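Local coordinates for protein glutathione transferase (Phanerochaete chrysosporium, PDB 4F0C) that probably conjugates or reduces substrates with glutathione, as a fungal Ure2p-type glutathione transferase, and is seen here holding oxidized glutathione disulfide, at residues A[22-27]-A[80-85]; A[60-63]-A[69-72]; A[122-127]-A[182-187]; A[146-151]-A[175-180]. All blocks are in the same frame, centred on the assembly; numbering follows the deposited sequence. Where two conformers were deposited one is given.

How the contacts relate
Contacts 1 and 2 belong to the thioredoxin-like N-terminal domain, contacts 3 and 4 to the helical C-terminal domain. Contact 1 is buried aliphatic packing between two helices, whereas contact 2, nested within the chain loop that contact 1 closes, is a hairpin held by backbone hydrogen bonds. The two meet where Tyr-80 and Tyr-85 of contact 1 bond Asp-63 of contact 2. Contacts 3 and 4 share helix 174-184: contact 4 is buried and mixes a ring, an amide and methyl groups, while contact 3, at the helix end, is partly exposed and aliphatic. Across the domain boundary, Met-23 of contact 1 packs on Ile-175 of contact 4.

Contact 1 of 4, residues A[22-27]-A[80-85]; sequences DMLLRE and YIVEKY
A first torsion of 175° swings CG of Leu-24 opposite its own amide nitrogen and out toward Ile-81, whose CG2 takes the same position relative to its own N. The two side chains meet tip to tip, Leu-24 CD2 lying 3.7 Å from Ile-81 CG2. The same CD2 methyl of Leu-24 also touches Val-82 CG1 at 4.0 Å, the valine crossing it at about a right angle, so one leucine branch is lodged against two neighbours on the facing helix. Leu-25 is turned differently, CG beside its own backbone N (chi1 -70°), and its CD2 reaches the other branch of the isoleucine, 3.7 Å from Ile-81 CD1. Ile-81 therefore spreads its two arms over successive leucines. These helices pack on one face of the thioredoxin-like sheet in the N-terminal domain of the glutathione transferase fold, and the two segments run nearly parallel, 20° apart, with axes 11.1 Å from each other. That spacing is wide enough for branched aliphatic chains to fill the interface, and all four touching residues are buried. On another side of helix 22-27, Arg-26 grips Asp-22 side-on: Arg-26 NE bonds Asp-22 OD1 at 2.7 Å and NH2 bonds OD2 at 3.0 Å. The guanidinium is held further by a salt bridge to Glu-215 of helix 211-227, while Ile-168 from helix 168-172 packs against both Leu-24 and Val-82.

Contact 2 of 4, residues A[60-63]-A[69-72]; sequences ALID and FVVW. With SO4 (sulfate ion), chain C.
The beta hairpin of the thioredoxin-like domain pairs strand 60-63 with strand 69-72, the latter being one of the two edge strands of this chain's sheet. Leu-61 and Val-71 form a hydrogen-bonded antiparallel pair: Leu-61 N gives to Val-71 O at 2.9 Å, and Val-71 N returns a bond to Leu-61 O at 3.1 Å. Nearer the turn, Asp-63 N donates to Phe-69 O at 2.8 Å in an almost straight bond of 172°, whereas the return bond from Phe-69 N to Asp-63 O is weak. Ile-62 and Val-70, a non-hydrogen-bonded pair, run alongside one another on the same face of the sheet, with Ile-62 CG1 4.1 Å from Val-70 CG2. At the other end, Trp-72 has CG between its backbone N and carbonyl carbon (chi1 50°), and its indole leads away from strand 60-63. Trp-72 NE1 gives a 2.9 Å hydrogen bond to O1 of a sulfate, probably from the crystallisation liquor, which Arg-158, Trp-105 and Gln-104 of the second subunit also hold. The buried carboxylate of Asp-63 is well satisfied, OD2 by the hydroxyls of Tyr-80 and Tyr-85, OD1 by Tyr-65 N and Gln-6. Strand 7-11 flanks strand 60-63, where backbone hydrogen bonds pair Ala-60 with Phe-10 and Ile-62 with Thr-8, and Ile-77 and Tyr-80 of helix 74-85 touch both Leu-61 and Val-71.

Contact 3 of 4, residues A[122-127]-A[182-187]; sequences WFLAVA and NLLVKG. With GDS (oxidized glutathione disulfide), chain B.
Leu-124 and Ala-125, in the last turn of helix 96-126, touch Leu-183 and Leu-184 at the end of helix 174-184, joining two helix ends of the all-helical C-terminal domain of the glutathione transferase fold. CG of Leu-124 stands beside its backbone N (chi1 -72°), a rotation that sends CD1 onto the backbone of the partner helix, 3.4 Å from Leu-184 O. That oxygen, which the methyl merely touches, is hydrogen-bonded to Gln-141 NE2 of helix 134-155. Between the leucine side chains the fit is looser, Leu-124 CD1 lying 4.5 Å from Leu-184 CD2. Leu-183 has CG anti to N (chi1 178°), and with chi2 68° its CD2 comes 3.9 Å from Ala-125 CB. Leu-184 is buried, but Leu-183 lies at the surface. Both helix ends widen into pi-type turns, and Ala-127 N reaches back to Trp-122 O at 3.1 Å. The side chain of Trp-122 starts away from segment 182-187, and its indole is part of the glutathione disulfide pocket. Ala-127 CB sits over the centre of one indole face; against the opposite face lies the oxidized glutathione disulfide, whose CB6 comes within 3.8 Å of Trp-122 CZ3.

Contact 4 of 4, residues A[146-151]-A[175-180]; sequences RVFGVL and IWNATA. With GDS (oxidized glutathione disulfide), chain B.
Phe-148 and Asn-177 make the close part of this contact: the amide oxygen OD1 of Asn-177 lies 3.3 Å from Phe-148 CE1, in the plane of the ring at its edge. Ring and amide planes are 64° apart, and the side chains run antiparallel alongside each other. Such an approach sets the carbonyl oxygen against the slightly positive rim of the ring; OD1 has in addition a weak hydrogen bond from Gln-113 of helix 96-126. Both residues turn CG beside the backbone N (chi1 -78° in each); although neither side chain starts toward the other helix, this rotation carries the ring and the amide into contact. Around this pair the packing is looser, with Ala-180 CB 3.9 Å from Phe-148 CZ and Leu-151 CD1 4.1 Å from Asn-177 ND2. The axes of segments 146-151 and 175-180 approach to 12.5 Å. Phe-197 meets Phe-148 edge-to-face. Away from this buried interface, OG1 of the partly exposed Thr-179 bonds Ile-175 O at 2.8 Å, from the opposite face of the carbonyl plane to Thr-179 N. Trp-176 also faces elsewhere, Trp-176 CZ2 lying 3.5 Å from CB5 of the oxidized glutathione disulfide, while Asn-17 accepts its indole N-H. Helix 174-184 thus links the helical core of a glutathione transferase C-terminal domain to the glutathione pocket.

Contact 1 of 4, residues A[22-27]-A[80-85]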
# COMPACT_ATOMS: atom_id res chain seq x y z
N ASP A 22 14.04 -2.84 -10.35
CA ASP A 22 15.00 -3.42 -11.30
C ASP A 22 14.34 -3.65 -12.69
O ASP A 22 14.91 -3.28 -13.72
CB ASP A 22 15.55 -4.73 -10.71
CG ASP A 22 16.59 -5.40 -11.61
OD1 ASP A 22 16.21 -6.14 -12.56
OD2 ASP A 22 17.79 -5.19 -11.35
N MET A 23 13.15 -4.26 -12.71
CA MET A 23 12.42 -4.48 -13.98
C MET A 23 12.20 -3.18 -14.75
O MET A 23 12.48 -3.11 -15.94
CB MET A 23 11.05 -5.10 -13.71
CG MET A 23 11.12 -6.58 -13.37
SD MET A 23 9.53 -7.26 -12.82
CE MET A 23 10.12 -8.85 -12.21
N LEU A 24 11.68 -2.15 -14.07
CA LEU A 24 11.40 -0.88 -14.75
C LEU A 24 12.67 -0.21 -15.27
O LEU A 24 12.68 0.32 -16.38
CB LEU A 24 10.61 0.09 -13.83
CG LEU A 24 10.40 1.50 -14.45
CD1 LEU A 24 9.53 1.37 -15.71
CD2 LEU A 24 9.69 2.37 -13.42
N LEU A 25 13.73 -0.23 -14.47
CA LEU A 25 14.98 0.39 -14.91
C LEU A 25 15.51 -0.32 -16.18
O LEU A 25 15.99 0.34 -17.11
CB LEU A 25 16.04 0.34 -13.80
CG LEU A 25 15.76 1.25 -12.59
CD1 LEU A 25 16.75 0.93 -11.48
CD2 LEU A 25 15.86 2.73 -12.96
N ARG A 26 15.42 -1.65 -16.21
CA ARG A 26 15.85 -2.40 -17.40
C ARG A 26 14.96 -2.08 -18.61
O ARG A 26 15.47 -1.93 -19.71
CB ARG A 26 15.88 -3.91 -17.15
CG ARG A 26 16.94 -4.34 -16.16
CD ARG A 26 17.02 -5.88 -15.95
NE ARG A 26 17.78 -6.10 -14.73
CZ ARG A 26 19.10 -6.16 -14.65
NH1 ARG A 26 19.85 -6.13 -15.75
NH2 ARG A 26 19.68 -6.28 -13.46
N GLU A 27 13.64 -2.02 -18.39
CA GLU A 27 12.69 -1.69 -19.48
C GLU A 27 13.02 -0.34 -20.12
O GLU A 27 12.93 -0.18 -21.33
CB GLU A 27 11.24 -1.64 -18.95
CG GLU A 27 10.63 -3.01 -18.62
CD GLU A 27 10.13 -3.78 -19.86
OE1 GLU A 27 10.56 -3.49 -20.99
OE2 GLU A 27 9.30 -4.69 -19.69
N TYR A 80 8.16 7.68 -9.42
CA TYR A 80 9.23 8.67 -9.56
C TYR A 80 9.92 8.46 -10.91
O TYR A 80 10.10 9.40 -11.69
CB TYR A 80 10.27 8.52 -8.44
CG TYR A 80 11.53 9.40 -8.62
CD1 TYR A 80 11.53 10.74 -8.24
CD2 TYR A 80 12.69 8.87 -9.19
CE1 TYR A 80 12.67 11.56 -8.42
CE2 TYR A 80 13.84 9.68 -9.40
CZ TYR A 80 13.82 11.01 -9.01
OH TYR A 80 14.94 11.79 -9.19
N ILE A 81 10.28 7.22 -11.19
CA ILE A 81 11.02 6.93 -12.42
C ILE A 81 10.20 7.28 -13.67
O ILE A 81 10.73 7.90 -14.62
CB ILE A 81 11.47 5.46 -12.46
CG1 ILE A 81 12.52 5.22 -11.37
CG2 ILE A 81 12.09 5.13 -13.86
CD1 ILE A 81 12.83 3.76 -11.12
N VAL A 82 8.92 6.89 -13.71
CA VAL A 82 8.15 7.22 -14.91
C VAL A 82 7.81 8.70 -15.03
O VAL A 82 7.74 9.23 -16.15
CB VAL A 82 6.87 6.35 -15.14
CG1 VAL A 82 7.26 4.87 -15.31
CG2 VAL A 82 5.83 6.55 -14.01
N GLU A 83 7.56 9.38 -13.92
CA GLU A 83 7.32 10.82 -14.01
C GLU A 83 8.51 11.55 -14.63
O GLU A 83 8.37 12.42 -15.50
CB GLU A 83 6.94 11.39 -12.64
CG GLU A 83 5.49 11.09 -12.27
CD GLU A 83 4.50 11.94 -13.06
OE1 GLU A 83 3.32 11.56 -13.17
OE2 GLU A 83 4.91 13.00 -13.58
N LYS A 84 9.71 11.18 -14.20
CA LYS A 84 10.88 11.95 -14.62
C LYS A 84 11.60 11.42 -15.85
O LYS A 84 12.29 12.17 -16.52
CB LYS A 84 11.88 12.10 -13.45
CG LYS A 84 11.45 13.19 -12.46
CD LYS A 84 12.56 13.57 -11.44
CE LYS A 84 13.87 14.03 -12.05
NZ LYS A 84 13.87 15.41 -12.65
N TYR A 85 11.46 10.12 -16.12
CA TYR A 85 12.29 9.46 -17.12
C TYR A 85 11.52 8.54 -18.09
O TYR A 85 12.11 7.68 -18.76
CB TYR A 85 13.42 8.66 -16.44
CG TYR A 85 14.27 9.52 -15.53
CD1 TYR A 85 15.12 10.50 -16.06
CD2 TYR A 85 14.19 9.39 -14.13
CE1 TYR A 85 15.89 11.31 -15.24
CE2 TYR A 85 14.97 10.19 -13.29
CZ TYR A 85 15.81 11.17 -13.86
OH TYR A 85 16.60 11.98 -13.05

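Contact 2 of 4, residues A[60-63]-A[69-72]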
# COMPACT_ATOMS: atom_id res chain seq x y z
N ALA A 60 15.28 1.21 -1.74
CA ALA A 60 15.37 2.67 -1.77
C ALA A 60 16.20 2.96 -3.01
O ALA A 60 16.99 2.12 -3.45
CB ALA A 60 16.08 3.23 -0.50
N LEU A 61 16.01 4.16 -3.56
CA LEU A 61 16.66 4.55 -4.82
C LEU A 61 17.33 5.89 -4.63
O LEU A 61 16.71 6.81 -4.10
CB LEU A 61 15.60 4.70 -5.93
CG LEU A 61 16.14 5.11 -7.31
CD1 LEU A 61 16.48 3.87 -8.09
CD2 LEU A 61 15.12 5.97 -8.09
N ILE A 62 18.59 6.01 -5.05
CA ILE A 62 19.23 7.33 -5.11
C ILE A 62 19.41 7.73 -6.56
O ILE A 62 19.98 6.95 -7.33
CB ILE A 62 20.63 7.35 -4.48
CG1 ILE A 62 20.60 6.80 -3.05
CG2 ILE A 62 21.22 8.80 -4.50
CD1 ILE A 62 21.98 6.54 -2.52
N ASP A 63 18.94 8.92 -6.93
CA ASP A 63 19.13 9.44 -8.28
C ASP A 63 20.35 10.37 -8.30
O ASP A 63 20.30 11.56 -7.95
CB ASP A 63 17.85 10.13 -8.75
CG ASP A 63 17.90 10.57 -10.21
OD1 ASP A 63 19.01 10.58 -10.84
OD2 ASP A 63 16.81 10.97 -10.70
N PHE A 69 18.80 12.73 -5.11
CA PHE A 69 17.43 12.64 -4.61
C PHE A 69 17.11 11.19 -4.24
O PHE A 69 17.46 10.26 -4.98
CB PHE A 69 16.47 13.12 -5.71
CG PHE A 69 15.08 13.44 -5.23
CD1 PHE A 69 14.78 14.72 -4.77
CD2 PHE A 69 14.06 12.48 -5.27
CE1 PHE A 69 13.49 15.05 -4.36
CE2 PHE A 69 12.74 12.80 -4.85
CZ PHE A 69 12.47 14.08 -4.40
N VAL A 70 16.46 10.99 -3.09
CA VAL A 70 16.16 9.63 -2.60
C VAL A 70 14.66 9.38 -2.53
O VAL A 70 13.91 10.22 -2.02
CB VAL A 70 16.72 9.43 -1.16
CG1 VAL A 70 16.26 8.07 -0.57
CG2 VAL A 70 18.26 9.60 -1.12
N VAL A 71 14.21 8.21 -2.99
CA VAL A 71 12.83 7.79 -2.83
C VAL A 71 12.80 6.33 -2.33
O VAL A 71 13.61 5.50 -2.76
CB VAL A 71 12.03 7.91 -4.16
CG1 VAL A 71 10.57 7.47 -3.96
CG2 VAL A 71 12.09 9.35 -4.71
N TRP A 72 11.90 6.04 -1.41
CA TRP A 72 11.69 4.66 -0.97
C TRP A 72 10.19 4.32 -1.09
O TRP A 72 9.42 5.17 -1.52
CB TRP A 72 12.29 4.44 0.44
CG TRP A 72 11.86 5.50 1.52
CD1 TRP A 72 12.50 6.71 1.83
CD2 TRP A 72 10.73 5.40 2.42
NE1 TRP A 72 11.80 7.35 2.87
CE2 TRP A 72 10.73 6.57 3.24
CE3 TRP A 72 9.74 4.42 2.63
CZ2 TRP A 72 9.76 6.79 4.24
CZ3 TRP A 72 8.78 4.64 3.63
CH2 TRP A 72 8.80 5.83 4.41
S SO4 C . 11.68 11.60 3.80
O1 SO4 C . 11.55 10.19 3.42
O2 SO4 C . 12.30 12.35 2.72
O3 SO4 C . 10.40 12.32 3.95
O4 SO4 C . 12.42 11.64 5.03

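Contact 3 of 4, residues A[122-127]-A[182-187]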
# COMPACT_ATOMS: atom_id res chain seq x y z
N TRP A 122 6.05 -15.42 4.85
CA TRP A 122 6.57 -15.50 6.21
C TRP A 122 6.22 -16.84 6.84
O TRP A 122 7.11 -17.61 7.21
CB TRP A 122 6.02 -14.37 7.09
CG TRP A 122 6.55 -14.40 8.51
CD1 TRP A 122 5.88 -14.77 9.64
CD2 TRP A 122 7.87 -14.03 8.92
NE1 TRP A 122 6.72 -14.67 10.74
CE2 TRP A 122 7.94 -14.21 10.32
CE3 TRP A 122 9.01 -13.57 8.25
CZ2 TRP A 122 9.09 -13.93 11.06
CZ3 TRP A 122 10.16 -13.30 8.98
CH2 TRP A 122 10.19 -13.47 10.37
N PHE A 123 4.93 -17.13 6.95
CA PHE A 123 4.51 -18.37 7.63
C PHE A 123 4.88 -19.68 6.90
O PHE A 123 4.99 -20.74 7.54
CB PHE A 123 3.03 -18.33 8.02
CG PHE A 123 2.74 -17.34 9.11
CD1 PHE A 123 3.11 -17.61 10.43
CD2 PHE A 123 2.11 -16.13 8.83
CE1 PHE A 123 2.85 -16.69 11.45
CE2 PHE A 123 1.85 -15.21 9.84
CZ PHE A 123 2.22 -15.49 11.15
N LEU A 124 5.10 -19.63 5.59
CA LEU A 124 5.47 -20.83 4.83
C LEU A 124 6.97 -21.09 4.64
O LEU A 124 7.39 -22.24 4.69
CB LEU A 124 4.89 -20.78 3.43
CG LEU A 124 3.40 -20.98 3.31
CD1 LEU A 124 2.99 -20.60 1.90
CD2 LEU A 124 3.03 -22.44 3.65
N ALA A 125 7.74 -20.04 4.38
CA ALA A 125 9.05 -20.19 3.74
C ALA A 125 10.19 -19.35 4.30
O ALA A 125 11.36 -19.73 4.22
CB ALA A 125 8.93 -19.92 2.23
N VAL A 126 9.86 -18.19 4.84
CA VAL A 126 10.87 -17.16 5.05
C VAL A 126 11.13 -16.89 6.52
O VAL A 126 12.23 -16.45 6.90
CB VAL A 126 10.48 -15.86 4.29
CG1 VAL A 126 10.64 -14.62 5.16
CG2 VAL A 126 11.28 -15.76 2.99
N ALA A 127 10.14 -17.15 7.36
CA ALA A 127 10.33 -17.03 8.79
C ALA A 127 11.40 -18.04 9.19
O ALA A 127 11.73 -18.94 8.40
CB ALA A 127 9.04 -17.32 9.52
N ASN A 182 5.06 -19.94 -8.04
CA ASN A 182 6.17 -20.89 -7.90
C ASN A 182 6.46 -21.37 -6.48
O ASN A 182 7.24 -22.32 -6.27
CB ASN A 182 7.44 -20.28 -8.50
CG ASN A 182 7.35 -20.15 -10.01
OD1 ASN A 182 7.02 -21.10 -10.70
ND2 ASN A 182 7.61 -18.95 -10.52
N LEU A 183 5.87 -20.72 -5.49
CA LEU A 183 6.19 -21.07 -4.12
C LEU A 183 4.96 -21.05 -3.22
O LEU A 183 4.55 -22.10 -2.72
CB LEU A 183 7.28 -20.15 -3.56
CG LEU A 183 7.64 -20.40 -2.10
CD1 LEU A 183 8.34 -21.76 -1.96
CD2 LEU A 183 8.51 -19.27 -1.56
N LEU A 184 4.33 -19.89 -3.09
CA LEU A 184 3.34 -19.66 -2.03
C LEU A 184 2.07 -20.50 -2.15
O LEU A 184 1.53 -20.94 -1.15
CB LEU A 184 3.00 -18.17 -1.91
CG LEU A 184 4.22 -17.24 -1.85
CD1 LEU A 184 3.78 -15.81 -1.88
CD2 LEU A 184 5.03 -17.52 -0.59
N VAL A 185 1.58 -20.72 -3.37
CA VAL A 185 0.41 -21.58 -3.56
C VAL A 185 0.69 -22.73 -4.49
O VAL A 185 -0.23 -23.43 -4.88
CB VAL A 185 -0.86 -20.79 -4.02
CG1 VAL A 185 -1.36 -19.89 -2.88
CG2 VAL A 185 -0.59 -19.96 -5.30
N LYS A 186 1.96 -22.97 -4.81
CA LYS A 186 2.30 -24.15 -5.60
C LYS A 186 1.97 -25.38 -4.76
O LYS A 186 2.43 -25.50 -3.63
CB LYS A 186 3.78 -24.16 -5.98
CG LYS A 186 4.19 -25.40 -6.77
CD LYS A 186 5.62 -25.30 -7.25
CE LYS A 186 6.03 -26.58 -7.97
NZ LYS A 186 7.48 -26.56 -8.31
N GLY A 187 1.15 -26.27 -5.31
CA GLY A 187 0.71 -27.45 -4.60
C GLY A 187 -0.37 -27.20 -3.56
O GLY A 187 -0.65 -28.09 -2.77
N1 GDS B . 5.79 -1.59 1.11
CA1 GDS B . 7.28 -1.79 1.00
C1 GDS B . 7.77 -1.62 -0.50
OE1 GDS B . 7.01 -2.00 -1.44
OE2 GDS B . 8.89 -1.05 -0.67
CB1 GDS B . 7.72 -3.20 1.52
CG1 GDS B . 9.25 -3.38 1.41
CD1 GDS B . 9.64 -4.66 2.07
O1 GDS B . 8.86 -5.45 2.59
N2 GDS B . 11.00 -4.91 2.06
CA2 GDS B . 11.57 -6.12 2.69
C2 GDS B . 12.54 -5.72 3.78
O2 GDS B . 13.33 -4.80 3.59
CB2 GDS B . 12.41 -6.93 1.68
SG2 GDS B . 11.33 -7.74 0.49
N3 GDS B . 12.54 -6.47 4.90
CA3 GDS B . 13.47 -6.17 5.95
C3 GDS B . 12.78 -6.17 7.31
OE3 GDS B . 13.50 -6.16 8.33
OE4 GDS B . 11.54 -6.11 7.27
N4 GDS B . 6.70 -7.32 2.55
CA4 GDS B . 5.28 -6.96 2.49
C4 GDS B . 5.05 -6.10 1.21
OE5 GDS B . 5.78 -6.31 0.21
OE6 GDS B . 4.14 -5.25 1.29
C5 GDS B . 7.10 -8.53 3.06
O5 GDS B . 6.32 -9.39 3.48
CA5 GDS B . 8.59 -8.84 3.09
N5 GDS B . 8.92 -9.77 4.20
CB5 GDS B . 8.95 -9.47 1.73
SG5 GDS B . 10.77 -9.53 1.53
CA6 GDS B . 9.59 -8.75 8.15
C6 GDS B . 8.38 -9.54 8.79
OE7 GDS B . 8.33 -9.65 10.03
OE8 GDS B . 7.53 -10.00 8.00
N6 GDS B . 10.20 -7.88 9.15
CB6 GDS B . 10.58 -9.81 7.58
CG6 GDS B . 10.09 -10.45 6.27
CD6 GDS B . 9.84 -9.39 5.20
O6 GDS B . 10.39 -8.28 5.14

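Contact 4 of 4, residues A[146-151]-A[175-180]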
# COMPACT_ATOMS: atom_id res chain seq x y z
N ARG A 146 -7.74 -15.13 -3.62
CA ARG A 146 -8.78 -14.10 -3.72
C ARG A 146 -8.29 -12.97 -4.64
O ARG A 146 -9.03 -12.48 -5.53
CB ARG A 146 -9.19 -13.53 -2.36
CG ARG A 146 -10.51 -12.70 -2.43
CD ARG A 146 -10.70 -11.78 -1.19
NE ARG A 146 -9.66 -10.76 -1.12
CZ ARG A 146 -9.68 -9.60 -1.79
NH1 ARG A 146 -10.71 -9.30 -2.61
NH2 ARG A 146 -8.68 -8.76 -1.65
N VAL A 147 -7.04 -12.54 -4.43
CA VAL A 147 -6.46 -11.49 -5.24
C VAL A 147 -6.35 -11.96 -6.70
O VAL A 147 -6.64 -11.18 -7.61
CB VAL A 147 -5.09 -11.04 -4.69
CG1 VAL A 147 -4.28 -10.17 -5.72
CG2 VAL A 147 -5.30 -10.31 -3.31
N PHE A 148 -5.92 -13.20 -6.91
CA PHE A 148 -5.94 -13.79 -8.26
C PHE A 148 -7.34 -13.70 -8.88
O PHE A 148 -7.48 -13.37 -10.06
CB PHE A 148 -5.52 -15.26 -8.23
CG PHE A 148 -4.03 -15.48 -8.11
CD1 PHE A 148 -3.13 -14.42 -8.21
CD2 PHE A 148 -3.53 -16.77 -7.90
CE1 PHE A 148 -1.76 -14.65 -8.09
CE2 PHE A 148 -2.16 -17.00 -7.78
CZ PHE A 148 -1.28 -15.95 -7.88
N GLY A 149 -8.37 -14.01 -8.10
CA GLY A 149 -9.77 -13.92 -8.55
C GLY A 149 -10.14 -12.49 -8.98
O GLY A 149 -10.79 -12.27 -10.02
N VAL A 150 -9.73 -11.53 -8.18
CA VAL A 150 -9.97 -10.12 -8.50
C VAL A 150 -9.30 -9.75 -9.84
O VAL A 150 -9.94 -9.15 -10.75
CB VAL A 150 -9.48 -9.19 -7.36
CG1 VAL A 150 -9.50 -7.68 -7.81
CG2 VAL A 150 -10.34 -9.39 -6.08
N LEU A 151 -8.03 -10.10 -9.97
CA LEU A 151 -7.28 -9.81 -11.21
C LEU A 151 -7.93 -10.54 -12.39
O LEU A 151 -8.07 -9.98 -13.48
CB LEU A 151 -5.80 -10.21 -11.07
CG LEU A 151 -5.01 -9.32 -10.10
CD1 LEU A 151 -3.64 -9.97 -9.80
CD2 LEU A 151 -4.84 -7.91 -10.69
N ILE A 175 6.50 -9.49 -9.68
CA ILE A 175 7.43 -10.27 -8.84
C ILE A 175 6.70 -11.10 -7.76
O ILE A 175 7.00 -12.29 -7.60
CB ILE A 175 8.61 -9.44 -8.26
CG1 ILE A 175 9.69 -10.37 -7.67
CG2 ILE A 175 8.12 -8.39 -7.24
CD1 ILE A 175 10.48 -11.19 -8.71
N TRP A 176 5.71 -10.51 -7.09
CA TRP A 176 4.95 -11.28 -6.10
C TRP A 176 4.08 -12.36 -6.74
O TRP A 176 3.87 -13.42 -6.14
CB TRP A 176 4.09 -10.37 -5.22
CG TRP A 176 4.84 -9.74 -4.07
CD1 TRP A 176 5.20 -8.42 -3.95
CD2 TRP A 176 5.33 -10.40 -2.89
NE1 TRP A 176 5.87 -8.23 -2.77
CE2 TRP A 176 5.95 -9.42 -2.09
CE3 TRP A 176 5.27 -11.72 -2.41
CZ2 TRP A 176 6.54 -9.71 -0.86
CZ3 TRP A 176 5.86 -12.02 -1.19
CH2 TRP A 176 6.48 -11.02 -0.42
N ASN A 177 3.56 -12.11 -7.94
CA ASN A 177 2.79 -13.18 -8.61
C ASN A 177 3.67 -14.35 -8.97
O ASN A 177 3.26 -15.51 -8.86
CB ASN A 177 2.02 -12.67 -9.84
CG ASN A 177 0.75 -11.91 -9.46
OD1 ASN A 177 0.23 -12.08 -8.35
ND2 ASN A 177 0.24 -11.10 -10.38
N ALA A 178 4.90 -14.06 -9.39
CA ALA A 178 5.82 -15.14 -9.75
C ALA A 178 6.14 -15.96 -8.50
O ALA A 178 6.18 -17.18 -8.54
CB ALA A 178 7.12 -14.56 -10.39
N THR A 179 6.41 -15.25 -7.40
CA THR A 179 6.66 -15.86 -6.10
C THR A 179 5.47 -16.74 -5.65
O THR A 179 5.65 -17.86 -5.17
CB THR A 179 6.89 -14.72 -5.07
OG1 THR A 179 7.99 -13.89 -5.51
CG2 THR A 179 7.18 -15.28 -3.71
N ALA A 180 4.25 -16.22 -5.82
CA ALA A 180 3.06 -16.99 -5.43
C ALA A 180 2.91 -18.26 -6.26
O ALA A 180 2.70 -19.37 -5.73
CB ALA A 180 1.81 -16.11 -5.57
N1 GDS B . 5.79 -1.59 1.11
CA1 GDS B . 7.28 -1.79 1.00
C1 GDS B . 7.77 -1.62 -0.50
OE1 GDS B . 7.01 -2.00 -1.44
OE2 GDS B . 8.89 -1.05 -0.67
CB1 GDS B . 7.72 -3.20 1.52
CG1 GDS B . 9.25 -3.38 1.41
CD1 GDS B . 9.64 -4.66 2.07
O1 GDS B . 8.86 -5.45 2.59
N2 GDS B . 11.00 -4.91 2.06
CA2 GDS B . 11.57 -6.12 2.69
C2 GDS B . 12.54 -5.72 3.78
O2 GDS B . 13.33 -4.80 3.59
CB2 GDS B . 12.41 -6.93 1.68
SG2 GDS B . 11.33 -7.74 0.49
N3 GDS B . 12.54 -6.47 4.90
CA3 GDS B . 13.47 -6.17 5.95
C3 GDS B . 12.78 -6.17 7.31
OE3 GDS B . 13.50 -6.16 8.33
OE4 GDS B . 11.54 -6.11 7.27
N4 GDS B . 6.70 -7.32 2.55
CA4 GDS B . 5.28 -6.96 2.49
C4 GDS B . 5.05 -6.10 1.21
OE5 GDS B . 5.78 -6.31 0.21
OE6 GDS B . 4.14 -5.25 1.29
C5 GDS B . 7.10 -8.53 3.06
O5 GDS B . 6.32 -9.39 3.48
CA5 GDS B . 8.59 -8.84 3.09
N5 GDS B . 8.92 -9.77 4.20
CB5 GDS B . 8.95 -9.47 1.73
SG5 GDS B . 10.77 -9.53 1.53
CA6 GDS B . 9.59 -8.75 8.15
C6 GDS B . 8.38 -9.54 8.79
OE7 GDS B . 8.33 -9.65 10.03
OE8 GDS B . 7.53 -10.00 8.00
N6 GDS B . 10.20 -7.88 9.15
CB6 GDS B . 10.58 -9.81 7.58
CG6 GDS B . 10.09 -10.45 6.27
CD6 GDS B . 9.84 -9.39 5.20
O6 GDS B . 10.39 -8.28 5.14